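Local coordinates for protein enoyl-CoA hydratase (PDB 2PPY) that probably hydrates enoyl-CoA thioesters in fatty acid beta-oxidation, as a six-subunit enzyme of the enoyl-CoA hydratase/isomerase family, at residues L24-N27 and K28-Y32; G150-R153 and L154-I158; A163-M166 and N167-E171. All blocks are in the same frame, centred on the assembly; numbering follows the deposited sequence.

How the contacts relate
All three contacts are local, each within one continuous piece of chain: contact 1 closes a turn, contacts 2 and 3 lie along helices. They come in series, so none encloses or crosses another. Contact 1 (24-32) shapes the loop that leaves strand 19-24 and leads into helix 34-48. Much later in the chain, contact 2 is the helix 150-158, and contact 3 forms the last turns and the end of the next helix, 160-169. Contact 1 stands apart, its centre about 24 Å from the centres of the other two. Contacts 2 and 3 touch, with centres about 11 Å apart: Leu154 lies on Asn167 and Ala155 on Ala163, and both contacts also reach a second subunit.

Contact 1: residues L24-N27 and K28-Y32; sequences LHIN and KSNSY
Asn27 OD1 is gripped by two backbone amides of the residues that follow it. Ser31 N donates to it at 2.8 Å, in the carbonyl plane and on a lone pair, while Ser29 N reaches it at 3.1 Å from a position tilted out of that plane. The second of these bonds makes an Asx turn. The other half of the amide is used too: Asn27 ND2 donates to Ser31 O at 3.0 Å, so the Asn27 carboxamide binds both backbone polar atoms of Ser31. This works because CG stands between its own backbone N and carbonyl carbon (chi1 53°), which folds the short side chain back over the turn.

Inside this frame lies a type I beta turn from Asn27 to Asn30, closed by Asn30 N to Asn27 O at 3.0 Å. Asn30, in a left-handed backbone conformation, adds a bond from its own side chain: OD1 accepts a hydrogen bond from Ile26 N at 2.8 Å, nearly straight (170°). Two asparagines thus pin the loop from opposite directions along the chain. Ile26 lays its CG2 near Ser31 O, while its CD1 on Tyr32 CB (4.1 Å) is the apolar touch across these segments.

The loop carries the chain from strand 19-24 into helix 34-48, where Phe36 packs on both Leu24 and Ile26. Beyond strand 55-60, Phe66 O receives Asn30 ND2, and backbone bonds join Ser29 to Ala68 and Tyr32 to Gly69, a neighbourhood that in crotonase relatives borders the acyl-CoA site.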
loop_
_atom_site.group_PDB
_atom_site.type_symbol
_atom_site.label_atom_id
_atom_site.label_comp_id
_atom_site.label_asym_id
_atom_site.label_seq_id
_atom_site.Cartn_x
_atom_site.Cartn_y
_atom_site.Cartn_z
ATOM N N LEU A 24 -11.848 -25.441 -23.316
ATOM C CA LEU A 24 -13.171 -24.877 -23.130
ATOM C C LEU A 24 -14.078 -25.231 -24.312
ATOM O O LEU A 24 -13.725 -25.000 -25.466
ATOM C CB LEU A 24 -13.070 -23.355 -22.999
ATOM C CG LEU A 24 -12.052 -22.813 -21.983
ATOM C CD1 LEU A 24 -12.076 -21.289 -21.999
ATOM C CD2 LEU A 24 -12.373 -23.331 -20.594
ATOM N N HIS A 25 -15.238 -25.804 -24.013
ATOM C CA HIS A 25 -16.213 -26.171 -25.035
ATOM C C HIS A 25 -17.610 -25.957 -24.462
ATOM O O HIS A 25 -18.313 -26.907 -24.138
ATOM C CB HIS A 25 -16.035 -27.638 -25.477
ATOM C CG HIS A 25 -15.943 -28.612 -24.341
ATOM N ND1 HIS A 25 -14.765 -29.239 -23.999
ATOM C CD2 HIS A 25 -16.881 -29.077 -23.482
ATOM C CE1 HIS A 25 -14.982 -30.051 -22.977
ATOM N NE2 HIS A 25 -16.258 -29.969 -22.645
ATOM N N ILE A 26 -18.011 -24.697 -24.350
ATOM C CA ILE A 26 -19.302 -24.347 -23.783
ATOM C C ILE A 26 -20.398 -24.154 -24.826
ATOM O O ILE A 26 -21.515 -24.647 -24.674
ATOM C CB ILE A 26 -19.195 -23.054 -22.965
ATOM C CG1 ILE A 26 -18.003 -23.142 -22.012
ATOM C CG2 ILE A 26 -20.476 -22.818 -22.186
ATOM C CD1 ILE A 26 -17.558 -21.795 -21.469
ATOM N N ASN A 27 -20.076 -23.413 -25.877
ATOM C CA ASN A 27 -21.032 -23.137 -26.939
ATOM C C ASN A 27 -20.361 -22.373 -28.071
ATOM O O ASN A 27 -19.147 -22.182 -28.070
ATOM C CB ASN A 27 -22.239 -22.342 -26.397
ATOM C CG ASN A 27 -21.836 -21.086 -25.646
ATOM O OD1 ASN A 27 -20.903 -20.391 -26.039
ATOM N ND2 ASN A 27 -22.562 -20.775 -24.569
ATOM N N LYS A 28 -21.176 -21.947 -29.028
ATOM C CA LYS A 28 -20.692 -21.237 -30.202
ATOM C C LYS A 28 -19.646 -20.160 -29.928
ATOM O O LYS A 28 -18.705 -19.991 -30.711
ATOM C CB LYS A 28 -21.881 -20.597 -30.929
ATOM C CG LYS A 28 -22.712 -19.703 -29.997
ATOM C CD LYS A 28 -23.988 -19.143 -30.643
ATOM C CE LYS A 28 -24.358 -19.825 -31.948
ATOM N NZ LYS A 28 -25.657 -19.282 -32.469
ATOM N N SER A 29 -19.802 -19.429 -28.827
ATOM C CA SER A 29 -18.859 -18.354 -28.494
ATOM C C SER A 29 -18.285 -18.500 -27.086
ATOM O O SER A 29 -17.676 -17.577 -26.551
ATOM C CB SER A 29 -19.546 -16.985 -28.625
ATOM O OG SER A 29 -20.665 -16.889 -27.779
ATOM N N ASN A 30 -18.452 -19.688 -26.509
ATOM C CA ASN A 30 -17.989 -19.969 -25.160
ATOM C C ASN A 30 -18.482 -18.939 -24.149
ATOM O O ASN A 30 -17.729 -18.528 -23.261
ATOM C CB ASN A 30 -16.459 -20.064 -25.094
ATOM C CG ASN A 30 -15.944 -21.436 -25.489
ATOM O OD1 ASN A 30 -16.540 -22.456 -25.147
ATOM N ND2 ASN A 30 -14.821 -21.467 -26.194
ATOM N N SER A 31 -19.735 -18.506 -24.294
ATOM C CA SER A 31 -20.330 -17.565 -23.345
ATOM C C SER A 31 -20.653 -18.398 -22.113
ATOM O O SER A 31 -21.425 -19.353 -22.190
ATOM C CB SER A 31 -21.607 -16.957 -23.919
ATOM O OG SER A 31 -21.296 -16.079 -24.982
ATOM N N TYR A 32 -20.069 -18.032 -20.979
ATOM C CA TYR A 32 -20.242 -18.804 -19.751
ATOM C C TYR A 32 -21.328 -18.377 -18.778
ATOM O O TYR A 32 -21.901 -17.293 -18.890
ATOM C CB TYR A 32 -18.912 -18.847 -18.998
ATOM C CG TYR A 32 -18.416 -17.479 -18.578
ATOM C CD1 TYR A 32 -17.474 -16.785 -19.342
ATOM C CD2 TYR A 32 -18.908 -16.866 -17.426
ATOM C CE1 TYR A 32 -17.035 -15.510 -18.960
ATOM C CE2 TYR A 32 -18.479 -15.594 -17.040
ATOM C CZ TYR A 32 -17.545 -14.924 -17.810
ATOM O OH TYR A 32 -17.140 -13.669 -17.430
#

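Contact 2: residues G150-R153 and L154-I158; sequences GTQR and LARLI
Gly150 and Leu154 sit one turn apart on the helix 150-158 of this crotonase-family fold, joined by Leu154 N to Gly150 O at 3.0 Å. The same i to i+4 pattern continues with Leu157 N on Arg153 O, whereas Ala155 N to Thr151 O, at 3.5 Å, is weak. The closely packed side of the helix is the one that carries Leu154 and Ala155. Ala155 CB comes to 3.4 Å from Thr151 O, and Leu154 and Ala155 press against the following helix, 160-169. Leu154 also packs on Leu137 and Leu183.

On the looser side, Arg156 and Leu157 are partly exposed, and their outer ends meet other chains. Arg156 packs on Tyr160 of a third subunit, as does Leu157, and its NH2 donates to Met225 O and Gly222 O of a second subunit. Back along the helix, Thr151 OG1 is hydrogen-bonded to Glu234 of that second subunit, while Arg153 turns to Asp95 of its own chain in a salt bridge. The helix therefore belongs partly to the core and partly to the subunit interface.

Arg156 leaves the backbone with CG anti to the carbonyl carbon (chi1 -71°); its chain runs extended from CG to NE, and chi4 (66°) then turns the guanidinium so that NH1 meets Gln152 O. That oxygen lies at the guanidinium edge, near its plane. Two donors of Arg156 hold it, from opposite faces of the carbonyl plane: the backbone N at 3.2 Å, and NH1 at 3.0 Å from above that plane.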
loop_
_atom_site.group_PDB
_atom_site.type_symbol
_atom_site.label_atom_id
_atom_site.label_comp_id
_atom_site.label_asym_id
_atom_site.label_seq_id
_atom_site.Cartn_x
_atom_site.Cartn_y
_atom_site.Cartn_z
ATOM N N GLY A 150 -11.492 -7.070 -15.052
ATOM C CA GLY A 150 -11.035 -6.403 -16.257
ATOM C C GLY A 150 -10.486 -4.992 -16.116
ATOM O O GLY A 150 -9.382 -4.716 -16.593
ATOM N N THR A 151 -11.238 -4.093 -15.476
ATOM C CA THR A 151 -10.786 -2.707 -15.322
ATOM C C THR A 151 -9.480 -2.618 -14.547
ATOM O O THR A 151 -8.604 -1.824 -14.878
ATOM C CB THR A 151 -11.832 -1.813 -14.584
ATOM O OG1 THR A 151 -11.928 -2.206 -13.207
ATOM C CG2 THR A 151 -13.205 -1.924 -15.240
ATOM N N GLN A 152 -9.354 -3.447 -13.519
ATOM C CA GLN A 152 -8.175 -3.448 -12.674
ATOM C C GLN A 152 -6.936 -4.128 -13.259
ATOM O O GLN A 152 -5.844 -3.561 -13.230
ATOM C CB GLN A 152 -8.533 -4.067 -11.318
ATOM C CG GLN A 152 -9.629 -3.298 -10.584
ATOM C CD GLN A 152 -9.378 -1.787 -10.580
ATOM O OE1 GLN A 152 -10.150 -1.015 -11.145
ATOM N NE2 GLN A 152 -8.291 -1.368 -9.946
ATOM N N ARG A 153 -7.094 -5.338 -13.790
ATOM C CA ARG A 153 -5.952 -6.041 -14.353
ATOM C C ARG A 153 -5.468 -5.411 -15.656
ATOM O O ARG A 153 -4.263 -5.358 -15.912
ATOM C CB ARG A 153 -6.269 -7.529 -14.559
ATOM C CG ARG A 153 -6.466 -8.316 -13.252
ATOM C CD ARG A 153 -6.273 -9.821 -13.467
ATOM N NE ARG A 153 -6.295 -10.571 -12.212
ATOM C CZ ARG A 153 -7.402 -10.914 -11.558
ATOM N NH1 ARG A 153 -8.592 -10.585 -12.042
ATOM N NH2 ARG A 153 -7.319 -11.571 -10.408
ATOM N N LEU A 154 -6.389 -4.921 -16.481
ATOM C CA LEU A 154 -5.977 -4.285 -17.735
ATOM C C LEU A 154 -5.126 -3.052 -17.436
ATOM O O LEU A 154 -4.096 -2.830 -18.071
ATOM C CB LEU A 154 -7.187 -3.860 -18.578
ATOM C CG LEU A 154 -6.831 -3.425 -20.011
ATOM C CD1 LEU A 154 -6.136 -4.576 -20.730
ATOM C CD2 LEU A 154 -8.085 -3.020 -20.769
ATOM N N ALA A 155 -5.564 -2.255 -16.466
ATOM C CA ALA A 155 -4.847 -1.042 -16.095
ATOM C C ALA A 155 -3.442 -1.356 -15.601
ATOM O O ALA A 155 -2.489 -0.665 -15.953
ATOM C CB ALA A 155 -5.624 -0.276 -15.019
ATOM N N ARG A 156 -3.318 -2.397 -14.787
ATOM C CA ARG A 156 -2.025 -2.791 -14.246
ATOM C C ARG A 156 -1.127 -3.404 -15.313
ATOM O O ARG A 156 0.092 -3.257 -15.265
ATOM C CB ARG A 156 -2.214 -3.781 -13.085
ATOM C CG ARG A 156 -2.789 -3.131 -11.815
ATOM C CD ARG A 156 -3.256 -4.161 -10.784
ATOM N NE ARG A 156 -3.682 -3.533 -9.532
ATOM C CZ ARG A 156 -4.741 -2.736 -9.402
ATOM N NH1 ARG A 156 -5.505 -2.460 -10.450
ATOM N NH2 ARG A 156 -5.032 -2.201 -8.223
ATOM N N LEU A 157 -1.726 -4.079 -16.287
ATOM C CA LEU A 157 -0.936 -4.707 -17.338
ATOM C C LEU A 157 -0.458 -3.738 -18.418
ATOM O O LEU A 157 0.735 -3.694 -18.719
ATOM C CB LEU A 157 -1.723 -5.847 -17.998
ATOM C CG LEU A 157 -0.975 -6.646 -19.075
ATOM C CD1 LEU A 157 0.222 -7.358 -18.456
ATOM C CD2 LEU A 157 -1.915 -7.659 -19.717
ATOM N N ILE A 158 -1.368 -2.948 -18.986
ATOM C CA ILE A 158 -0.981 -2.027 -20.058
ATOM C C ILE A 158 -0.900 -0.541 -19.706
ATOM O O ILE A 158 -0.531 0.273 -20.557
ATOM C CB ILE A 158 -1.930 -2.159 -21.283
ATOM C CG1 ILE A 158 -3.344 -1.705 -20.912
ATOM C CG2 ILE A 158 -1.953 -3.590 -21.777
ATOM C CD1 ILE A 158 -4.285 -1.620 -22.107
#

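Contact 3: residues A163-M166 and N167-E171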
loop_
_atom_site.group_PDB
_atom_site.type_symbol
_atom_site.label_atom_id
_atom_site.label_comp_id
_atom_site.label_asym_id
_atom_site.label_seq_id
_atom_site.Cartn_x
_atom_site.Cartn_y
_atom_site.Cartn_z
ATOM N N ALA A 163 -5.758 1.717 -20.502
ATOM C CA ALA A 163 -6.837 0.812 -20.139
ATOM C C ALA A 163 -8.140 1.608 -20.047
ATOM O O ALA A 163 -9.207 1.124 -20.423
ATOM C CB ALA A 163 -6.533 0.146 -18.801
ATOM N N LEU A 164 -8.048 2.835 -19.543
ATOM C CA LEU A 164 -9.226 3.679 -19.403
ATOM C C LEU A 164 -9.821 3.899 -20.783
ATOM O O LEU A 164 -11.023 3.738 -20.985
ATOM C CB LEU A 164 -8.842 5.015 -18.760
ATOM C CG LEU A 164 -9.954 6.015 -18.435
ATOM C CD1 LEU A 164 -9.609 6.751 -17.142
ATOM C CD2 LEU A 164 -10.125 6.995 -19.586
ATOM N N ASP A 165 -8.960 4.247 -21.731
ATOM C CA ASP A 165 -9.371 4.486 -23.108
ATOM C C ASP A 165 -10.098 3.269 -23.672
ATOM O O ASP A 165 -11.217 3.387 -24.175
ATOM C CB ASP A 165 -8.132 4.835 -23.945
ATOM C CG ASP A 165 -8.418 4.912 -25.433
ATOM O OD1 ASP A 165 -9.560 5.243 -25.827
ATOM O OD2 ASP A 165 -7.478 4.657 -26.214
HETATM N N MSE A 166 -9.481 2.095 -23.570
HETATM C CA MSE A 166 -10.101 0.881 -24.094
HETATM C C MSE A 166 -11.423 0.515 -23.434
HETATM O O MSE A 166 -12.349 0.074 -24.115
HETATM C CB MSE A 166 -9.142 -0.310 -23.987
HETATM C CG MSE A 166 -8.040 -0.311 -25.033
HETATM SE SE MSE A 166 -6.927 -1.882 -24.931
HETATM C CE MSE A 166 -8.152 -3.200 -25.644
ATOM N N ASN A 167 -11.511 0.695 -22.117
ATOM C CA ASN A 167 -12.726 0.366 -21.370
ATOM C C ASN A 167 -13.913 1.306 -21.617
ATOM O O ASN A 167 -15.049 0.840 -21.752
ATOM C CB ASN A 167 -12.427 0.322 -19.862
ATOM C CG ASN A 167 -11.870 -1.023 -19.403
ATOM O OD1 ASN A 167 -12.621 -1.947 -19.082
ATOM N ND2 ASN A 167 -10.548 -1.139 -19.377
ATOM N N ILE A 168 -13.671 2.615 -21.668
ATOM C CA ILE A 168 -14.773 3.554 -21.872
ATOM C C ILE A 168 -15.318 3.573 -23.305
ATOM O O ILE A 168 -16.482 3.912 -23.517
ATOM C CB ILE A 168 -14.406 5.005 -21.451
ATOM C CG1 ILE A 168 -13.287 5.550 -22.335
ATOM C CG2 ILE A 168 -14.009 5.040 -19.969
ATOM C CD1 ILE A 168 -12.966 6.999 -22.056
ATOM N N THR A 169 -14.487 3.217 -24.284
ATOM C CA THR A 169 -14.943 3.178 -25.676
ATOM C C THR A 169 -15.476 1.775 -25.979
ATOM O O THR A 169 -16.408 1.612 -26.755
ATOM C CB THR A 169 -13.803 3.485 -26.682
ATOM O OG1 THR A 169 -12.840 2.425 -26.651
ATOM C CG2 THR A 169 -13.120 4.802 -26.349
ATOM N N GLY A 170 -14.871 0.768 -25.355
ATOM C CA GLY A 170 -15.294 -0.608 -25.556
ATOM C C GLY A 170 -14.757 -1.197 -26.843
ATOM O O GLY A 170 -15.120 -2.305 -27.237
ATOM N N GLU A 171 -13.880 -0.456 -27.504
ATOM C CA GLU A 171 -13.316 -0.914 -28.762
ATOM C C GLU A 171 -12.269 -2.007 -28.619
ATOM O O GLU A 171 -11.433 -1.980 -27.720
ATOM C CB GLU A 171 -12.757 0.282 -29.540
ATOM C CG GLU A 171 -13.833 1.015 -30.343
ATOM C CD GLU A 171 -13.446 2.430 -30.724
ATOM O OE1 GLU A 171 -12.297 2.644 -31.163
ATOM O OE2 GLU A 171 -14.303 3.330 -30.594
HETATM O O HOH W 1 -10.367 3.109 -27.436
HETATM O O HOH W 2 -11.722 -2.474 -25.105
#
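From Ala163 to Thr169 the backbone is alpha-helical, the closing part of helix 160-169, with Ile168 N to Leu164 O at 3.0 Å nearly straight and Thr169 N to Asp165 O longer. The helix stops at Gly170, whose positive phi (80°) turns the chain out of the spiral. Its N still donates to Met166 O, at 2.9 Å but from above that carbonyl's plane, and a water that also binds Glu171 O donates to the same Met166 oxygen. The helix end is therefore finished partly by solvent.

Among the side chains, Asn167 bends back on its own helix. Its ND2 donates to Ala163 O at 2.8 Å in a straight bond (167°), with that oxygen in the plane of the amide. The backbone N of Asn167 meets the same oxygen from the opposite face of the Ala163 carbonyl, so one acceptor is held by both donors of a single residue. Its flank meets Leu137 and Ala146 of its own chain and Ile215 of a second subunit.

On another side of the helix Leu164 CD2 meets Ile168 CD1 at 3.8 Å, the two side chains running at a slant to each other. Next to them Asp165, CG anti to its backbone N, brings OD1 to 3.6 Å from Thr169 CG2. One water links Asp165 OD1 to Thr169 OG1, and the carboxylate is further fixed by the second subunit: Tyr200 OH bonds OD1, and Arg186 forms a salt bridge with OD2. Met166, built as selenomethionine, instead packs on Ile158 and Ile173. Thr169, at the helix end, makes an ST turn: Glu171 N donates to Thr169 OG1 at 3.2 Å, almost straight at 170°.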